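Pentatricopeptide repeat-containing protein 10, chloroplastic (Zea mays, PDB 4M59) binds two similar intergenic RNA elements in the chloroplast atpH 5'-UTR and psaJ 3'-UTR, stabilising mRNA by acting as a barrier to exonucleases. Local coordinates at residues R497-V500 against I501-K505; V445-M448 against R449-F453; I585-Q588 against L589-S592. The protein carries 4 engineered substitutions. One frame throughout, in Å; residues are numbered along the deposited sequence.

Contact 1. Residues R497-V500 against I501-K505; sequences RTLV and IANFK
The amide of Asn503 bonds back to the carbonyl of Leu499, one turn earlier in the helix. Asn503 ND2 donates to Leu499 O over 2.9 Å, and the N-H...O angle is 146°. The donor stands above the carbonyl plane and off any lone pair. Asn503 CG sits beside its own backbone N (chi1 -85°), which brings the amide up to that carbonyl. Asn503 N adds a weak bond to the same oxygen, 3.1 Å from Leu499 O. One residue earlier in register, Ala502 N donates to Thr498 O at 3.2 Å. The bonds from Ile501 N to Arg497 O and from Phe504 N to Val500 O are weak. PPR repeats are helical hairpins stacked into a superhelical solenoid. Helix 493-504, in the predicted repeat PPR 13, faces the RNA, with Ile501 on a sugar and Phe504 on a phosphate. Arg497 forms a salt bridge with Asp527 and a long, weak ion pair with an RNA phosphate. Leu499 and Asn503 run side by side, with Leu499 CD2 3.7 Å from Asn503 ND2. Both rest on Ile476 of helix 473-483, and Asn503 ND2 also has a weak bond to Glu480 there. Ile501 CD1 lies 3.9 Å from Arg497 O.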
loop_
_atom_site.group_PDB
_atom_site.type_symbol
_atom_site.label_atom_id
_atom_site.label_comp_id
_atom_site.label_asym_id
_atom_site.label_seq_id
_atom_site.Cartn_x
_atom_site.Cartn_y
_atom_site.Cartn_z
ATOM N N ARG A 497 1.223 2.899 18.965
ATOM C CA ARG A 497 1.679 1.680 18.337
ATOM C C ARG A 497 3.137 1.470 18.671
ATOM O O ARG A 497 3.544 0.401 19.091
ATOM C CB ARG A 497 1.496 1.790 16.831
ATOM C CG ARG A 497 1.819 0.554 16.052
ATOM C CD ARG A 497 1.804 0.852 14.575
ATOM N NE ARG A 497 2.333 -0.251 13.796
ATOM C CZ ARG A 497 1.662 -1.361 13.533
ATOM N NH1 ARG A 497 2.222 -2.313 12.816
ATOM N NH2 ARG A 497 0.437 -1.524 13.992
ATOM N N THR A 498 3.916 2.521 18.500
ATOM C CA THR A 498 5.334 2.491 18.779
ATOM C C THR A 498 5.601 2.237 20.259
ATOM O O THR A 498 6.716 1.955 20.654
ATOM C CB THR A 498 5.984 3.806 18.322
ATOM O OG1 THR A 498 5.558 4.103 16.990
ATOM C CG2 THR A 498 7.483 3.709 18.329
ATOM N N LEU A 499 4.562 2.313 21.074
ATOM C CA LEU A 499 4.711 2.145 22.511
ATOM C C LEU A 499 4.452 0.732 22.971
ATOM O O LEU A 499 5.117 0.243 23.865
ATOM C CB LEU A 499 3.793 3.100 23.266
ATOM C CG LEU A 499 4.420 4.433 23.637
ATOM C CD1 LEU A 499 3.407 5.303 24.311
ATOM C CD2 LEU A 499 5.578 4.193 24.545
ATOM N N VAL A 500 3.472 0.084 22.373
ATOM C CA VAL A 500 3.195 -1.296 22.690
ATOM C C VAL A 500 4.407 -2.121 22.343
ATOM O O VAL A 500 4.762 -3.055 23.041
ATOM C CB VAL A 500 2.021 -1.798 21.884
ATOM C CG1 VAL A 500 1.912 -3.273 21.999
ATOM C CG2 VAL A 500 0.764 -1.149 22.364
ATOM N N ILE A 501 5.056 -1.736 21.260
ATOM C CA ILE A 501 6.227 -2.430 20.768
ATOM C C ILE A 501 7.456 -2.143 21.607
ATOM O O ILE A 501 8.171 -3.050 21.997
ATOM C CB ILE A 501 6.500 -2.030 19.317
ATOM C CG1 ILE A 501 5.463 -2.668 18.408
ATOM C CG2 ILE A 501 7.877 -2.455 18.890
ATOM C CD1 ILE A 501 5.557 -2.234 16.985
ATOM N N ALA A 502 7.691 -0.875 21.897
ATOM C CA ALA A 502 8.904 -0.479 22.585
ATOM C C ALA A 502 8.914 -0.930 24.023
ATOM O O ALA A 502 9.944 -0.906 24.672
ATOM C CB ALA A 502 9.092 1.009 22.507
ATOM N N ASN A 503 7.745 -1.309 24.522
ATOM C CA ASN A 503 7.614 -1.785 25.889
ATOM C C ASN A 503 7.681 -3.301 25.922
ATOM O O ASN A 503 7.931 -3.901 26.966
ATOM C CB ASN A 503 6.310 -1.291 26.512
ATOM C CG ASN A 503 6.441 0.094 27.111
ATOM O OD1 ASN A 503 7.166 0.295 28.086
ATOM N ND2 ASN A 503 5.740 1.059 26.530
ATOM N N PHE A 504 7.462 -3.918 24.766
ATOM C CA PHE A 504 7.570 -5.347 24.660
ATOM C C PHE A 504 9.030 -5.668 24.567
ATOM O O PHE A 504 9.532 -6.518 25.278
ATOM C CB PHE A 504 6.862 -5.843 23.416
ATOM C CG PHE A 504 6.885 -7.324 23.264
ATOM C CD1 PHE A 504 6.356 -8.132 24.233
ATOM C CD2 PHE A 504 7.419 -7.906 22.150
ATOM C CE1 PHE A 504 6.372 -9.486 24.093
ATOM C CE2 PHE A 504 7.432 -9.260 22.015
ATOM C CZ PHE A 504 6.908 -10.049 22.985
ATOM N N LYS A 505 9.714 -4.955 23.690
ATOM C CA LYS A 505 11.116 -5.209 23.438
ATOM C C LYS A 505 11.915 -5.026 24.706
ATOM O O LYS A 505 12.981 -5.608 24.859
ATOM C CB LYS A 505 11.645 -4.276 22.354
#

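Contact 2. Residues V445-M448 against R449-F453; sequences VSKM and RTKGF
Lys447 O is gripped twice by Thr450. Thr450 OG1 donates to Lys447 O at 3.0 Å, tilted from the carbonyl plane, and Thr450 N adds a weak bond to the same oxygen. With chi1 at 61°, the hydroxyl lies between the backbone N and the carbonyl carbon of Thr450, turned back toward the helix. The shortest bond runs from Thr450 N to Ser446 O, 2.7 Å, almost in line with the carbonyl. Arg449 N donates to Val445 O at 2.8 Å. These bonds finish helix 438-449, at the surface of the predicted repeat PPR 11. Thr450 is the first residue to leave helical angles, and a type I beta turn runs from Arg449 to Gly452. The modelled ends of Lys447 and Lys451 are too close together, so their mutual placing is doubtful. The side chains of Met448 and Phe453 cross at about a right angle, though how closely Phe453 CB approaches is less certain. Arg449 lies alongside Val445, where Val445 CG2 is 4.0 Å from Arg449 NH2. That nitrogen also has a weak bond to Tyr460 OH. Pro455, in the loop leading to helix 458-468, packs on Val445, Met448 and Arg449. On helix 422-435, Tyr425 touches Met448 and Lys451, and Ile422 touches Phe453.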
loop_
_atom_site.group_PDB
_atom_site.type_symbol
_atom_site.label_atom_id
_atom_site.label_comp_id
_atom_site.label_asym_id
_atom_site.label_seq_id
_atom_site.Cartn_x
_atom_site.Cartn_y
_atom_site.Cartn_z
ATOM N N VAL A 445 17.944 15.894 19.470
ATOM C CA VAL A 445 16.637 16.509 19.621
ATOM C C VAL A 445 16.774 17.850 20.297
ATOM O O VAL A 445 16.096 18.803 19.943
ATOM C CB VAL A 445 15.642 15.598 20.361
ATOM C CG1 VAL A 445 16.026 15.411 21.800
ATOM C CG2 VAL A 445 14.271 16.176 20.276
ATOM N N SER A 446 17.696 17.929 21.244
ATOM C CA SER A 446 17.997 19.171 21.914
ATOM C C SER A 446 18.520 20.150 20.889
ATOM O O SER A 446 18.125 21.307 20.874
ATOM C CB SER A 446 19.042 18.944 22.995
ATOM O OG SER A 446 20.326 18.803 22.431
ATOM N N LYS A 447 19.385 19.682 20.012
ATOM C CA LYS A 447 19.946 20.559 19.010
ATOM C C LYS A 447 18.834 21.018 18.131
ATOM O O LYS A 447 18.817 22.136 17.693
ATOM C CB LYS A 447 20.957 19.816 18.162
ATOM C CG LYS A 447 21.610 20.648 17.109
ATOM C CD LYS A 447 22.672 21.501 17.704
ATOM C CE LYS A 447 23.477 22.171 16.637
ATOM N NZ LYS A 447 22.594 22.937 15.746
ATOM N N MET A 448 17.894 20.121 17.865
ATOM C CA MET A 448 16.715 20.463 17.089
ATOM C C MET A 448 15.980 21.584 17.808
ATOM O O MET A 448 15.477 22.521 17.189
ATOM C CB MET A 448 15.809 19.242 16.951
ATOM C CG MET A 448 14.646 19.422 15.992
ATOM S SD MET A 448 13.934 17.850 15.473
ATOM C CE MET A 448 14.328 16.802 16.869
ATOM N N ARG A 449 15.933 21.473 19.131
ATOM C CA ARG A 449 15.301 22.472 19.981
ATOM C C ARG A 449 16.051 23.796 20.021
ATOM O O ARG A 449 15.433 24.862 20.082
ATOM C CB ARG A 449 15.127 21.928 21.402
ATOM C CG ARG A 449 13.909 21.034 21.577
ATOM C CD ARG A 449 13.723 20.647 23.035
ATOM N NE ARG A 449 13.294 19.259 23.181
ATOM C CZ ARG A 449 12.058 18.832 22.958
ATOM N NH1 ARG A 449 11.118 19.687 22.574
ATOM N NH2 ARG A 449 11.756 17.551 23.115
ATOM N N THR A 450 17.381 23.745 19.999
ATOM C CA THR A 450 18.162 24.957 20.137
ATOM C C THR A 450 18.283 25.678 18.819
ATOM O O THR A 450 19.002 26.659 18.713
ATOM C CB THR A 450 19.564 24.684 20.669
ATOM O OG1 THR A 450 20.265 23.836 19.760
ATOM C CG2 THR A 450 19.487 24.002 22.010
ATOM N N LYS A 451 17.565 25.193 17.815
ATOM C CA LYS A 451 17.584 25.801 16.493
ATOM C C LYS A 451 16.221 26.381 16.129
ATOM O O LYS A 451 16.022 26.858 15.010
ATOM C CB LYS A 451 18.021 24.780 15.440
ATOM C CG LYS A 451 19.381 25.072 14.822
ATOM C CD LYS A 451 20.481 24.293 15.521
ATOM C CE LYS A 451 21.856 24.712 15.029
ATOM N NZ LYS A 451 21.824 25.161 13.610
ATOM N N GLY A 452 15.286 26.342 17.072
ATOM C CA GLY A 452 13.960 26.863 16.834
ATOM C C GLY A 452 13.091 25.827 16.176
ATOM O O GLY A 452 12.227 26.137 15.364
ATOM N N PHE A 453 13.328 24.580 16.524
ATOM C CA PHE A 453 12.563 23.510 15.926
ATOM C C PHE A 453 11.830 22.713 16.978
ATOM O O PHE A 453 12.315 22.524 18.083
ATOM C CB PHE A 453 13.473 22.610 15.109
ATOM C CG PHE A 453 14.087 23.282 13.921
ATOM C CD1 PHE A 453 13.328 23.571 12.806
ATOM C CD2 PHE A 453 15.423 23.617 13.913
ATOM C CE1 PHE A 453 13.891 24.183 11.715
ATOM C CE2 PHE A 453 15.988 24.233 12.822
ATOM C CZ PHE A 453 15.222 24.517 11.724
#

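Contact 3. Residues I585-Q588 against L589-S592; sequences ILNQ and LKCS
Asn587 and Lys590 form a local side-chain contact in the last turn of helix 580-590, where the helix gives way to the loop before helix 599-612. The segment belongs to the predicted repeat PPR 15. The two side chains lie alongside each other and point the same way. Lys590 NZ donates to Asn587 OD1 over 2.8 Å, tilted 22° from the carbonyl plane of the amide. A bend at chi3 of Lys590 (-54°) folds the chain back so that its amino group meets that oxygen. Lys590 CE follows at 3.3 Å from Asn587 OD1. The backbone repeats the pairing: Lys590 N donates to Asn587 O at 2.8 Å, an i to i+3 bond with the donor well above the carbonyl plane. Cys591 N adds a weak bond to the same carbonyl, and Cys591 SG lies 3.1 Å from Asn587 O. Leu589 N has weak bonds to both Ile585 O and Leu586 O, so the helix is loosely bonded as it ends. Ile585 and Leu589 lie side by side, pointing the same way, with CG2 of Ile585 4.2 Å from CD1 of Leu589, and both touch Tyr566 of helix 563-575. In the loop beyond, Ser592 O accepts a hydrogen bond from Asn316 of the second subunit. With an alanine in place of Lys590 the amino group is gone, and the Asn587 amide would probably be freer to turn, its OD1 left without that donor. Lys590 also touches Pro597 and Asp628 in nearby loops. Because Asn587 is a neutral amide, its bond steers the lysine chain but is unlikely to cancel the positive charge.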
loop_
_atom_site.group_PDB
_atom_site.type_symbol
_atom_site.label_atom_id
_atom_site.label_comp_id
_atom_site.label_asym_id
_atom_site.label_seq_id
_atom_site.Cartn_x
_atom_site.Cartn_y
_atom_site.Cartn_z
ATOM N N ILE A 585 -2.717 -28.036 19.980
ATOM C CA ILE A 585 -2.656 -26.961 19.010
ATOM C C ILE A 585 -1.664 -27.271 17.914
ATOM O O ILE A 585 -1.892 -26.951 16.760
ATOM C CB ILE A 585 -2.306 -25.640 19.687
ATOM C CG1 ILE A 585 -3.237 -25.393 20.863
ATOM C CG2 ILE A 585 -2.415 -24.498 18.714
ATOM C CD1 ILE A 585 -3.048 -24.065 21.499
ATOM N N LEU A 586 -0.569 -27.907 18.278
ATOM C CA LEU A 586 0.405 -28.309 17.291
ATOM C C LEU A 586 -0.248 -29.301 16.365
ATOM O O LEU A 586 0.006 -29.321 15.173
ATOM C CB LEU A 586 1.598 -28.959 17.969
ATOM C CG LEU A 586 2.667 -29.441 17.006
ATOM C CD1 LEU A 586 3.537 -28.290 16.596
ATOM C CD2 LEU A 586 3.464 -30.512 17.656
ATOM N N ASN A 587 -1.103 -30.134 16.923
ATOM C CA ASN A 587 -1.845 -31.067 16.118
ATOM C C ASN A 587 -2.857 -30.312 15.295
ATOM O O ASN A 587 -3.026 -30.555 14.109
ATOM C CB ASN A 587 -2.546 -32.073 17.012
ATOM C CG ASN A 587 -1.600 -33.092 17.576
ATOM O OD1 ASN A 587 -0.533 -33.333 17.020
ATOM N ND2 ASN A 587 -1.986 -33.702 18.684
ATOM N N GLN A 588 -3.523 -29.374 15.941
ATOM C CA GLN A 588 -4.536 -28.581 15.292
ATOM C C GLN A 588 -3.950 -27.792 14.157
ATOM O O GLN A 588 -4.656 -27.436 13.220
ATOM C CB GLN A 588 -5.133 -27.601 16.274
ATOM C CG GLN A 588 -6.327 -28.108 16.998
ATOM C CD GLN A 588 -7.221 -26.981 17.423
ATOM O OE1 GLN A 588 -6.756 -25.959 17.917
ATOM N NE2 GLN A 588 -8.517 -27.149 17.213
ATOM N N LEU A 589 -2.670 -27.494 14.243
ATOM C CA LEU A 589 -2.046 -26.704 13.210
ATOM C C LEU A 589 -1.500 -27.599 12.150
ATOM O O LEU A 589 -1.140 -27.143 11.080
ATOM C CB LEU A 589 -0.922 -25.869 13.781
ATOM C CG LEU A 589 -1.357 -24.715 14.659
ATOM C CD1 LEU A 589 -0.135 -24.119 15.263
ATOM C CD2 LEU A 589 -2.085 -23.699 13.845
ATOM N N LYS A 590 -1.489 -28.877 12.432
ATOM C CA LYS A 590 -0.935 -29.815 11.500
ATOM C C LYS A 590 -1.954 -30.072 10.415
ATOM O O LYS A 590 -1.629 -30.406 9.293
ATOM C CB LYS A 590 -0.565 -31.093 12.236
ATOM C CG LYS A 590 0.826 -31.542 11.978
ATOM C CD LYS A 590 1.056 -32.844 12.605
ATOM C CE LYS A 590 0.703 -32.783 14.037
ATOM N NZ LYS A 590 0.989 -34.043 14.734
ATOM N N CYS A 591 -3.222 -29.906 10.772
ATOM C CA CYS A 591 -4.318 -30.115 9.832
ATOM C C CYS A 591 -5.025 -28.805 9.510
ATOM O O CYS A 591 -6.066 -28.795 8.857
ATOM C CB CYS A 591 -5.321 -31.126 10.395
ATOM S SG CYS A 591 -5.348 -31.227 12.200
ATOM N N SER A 592 -4.437 -27.703 9.967
ATOM C CA SER A 592 -4.993 -26.382 9.717
ATOM C C SER A 592 -5.272 -26.194 8.233
ATOM O O SER A 592 -6.070 -25.341 7.846
ATOM C CB SER A 592 -4.035 -25.298 10.213
ATOM O OG SER A 592 -2.890 -25.208 9.379
#

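How the contacts relate
From the N terminus, contact 2 comes first, then contact 1, then contact 3. They follow in series; none nests in or crosses another. Each joins neighbouring residues of one continuous stretch, so none closes a long loop. Contact 2 ends helix 438-449 and starts the link to helix 458-468. That helix packs on helix 493-504, which carries contact 1. Contact 3 ends helix 580-590, which lies between helices 563-575 and 599-612, and its following loop meets the second subunit. Contact 1 is the buried one, its nearest atom about 3 Å from the RNA. The nearest atom of contact 2 is about 16 Å from the RNA. For contact 3 the nearest atom is about 10 Å from the RNA.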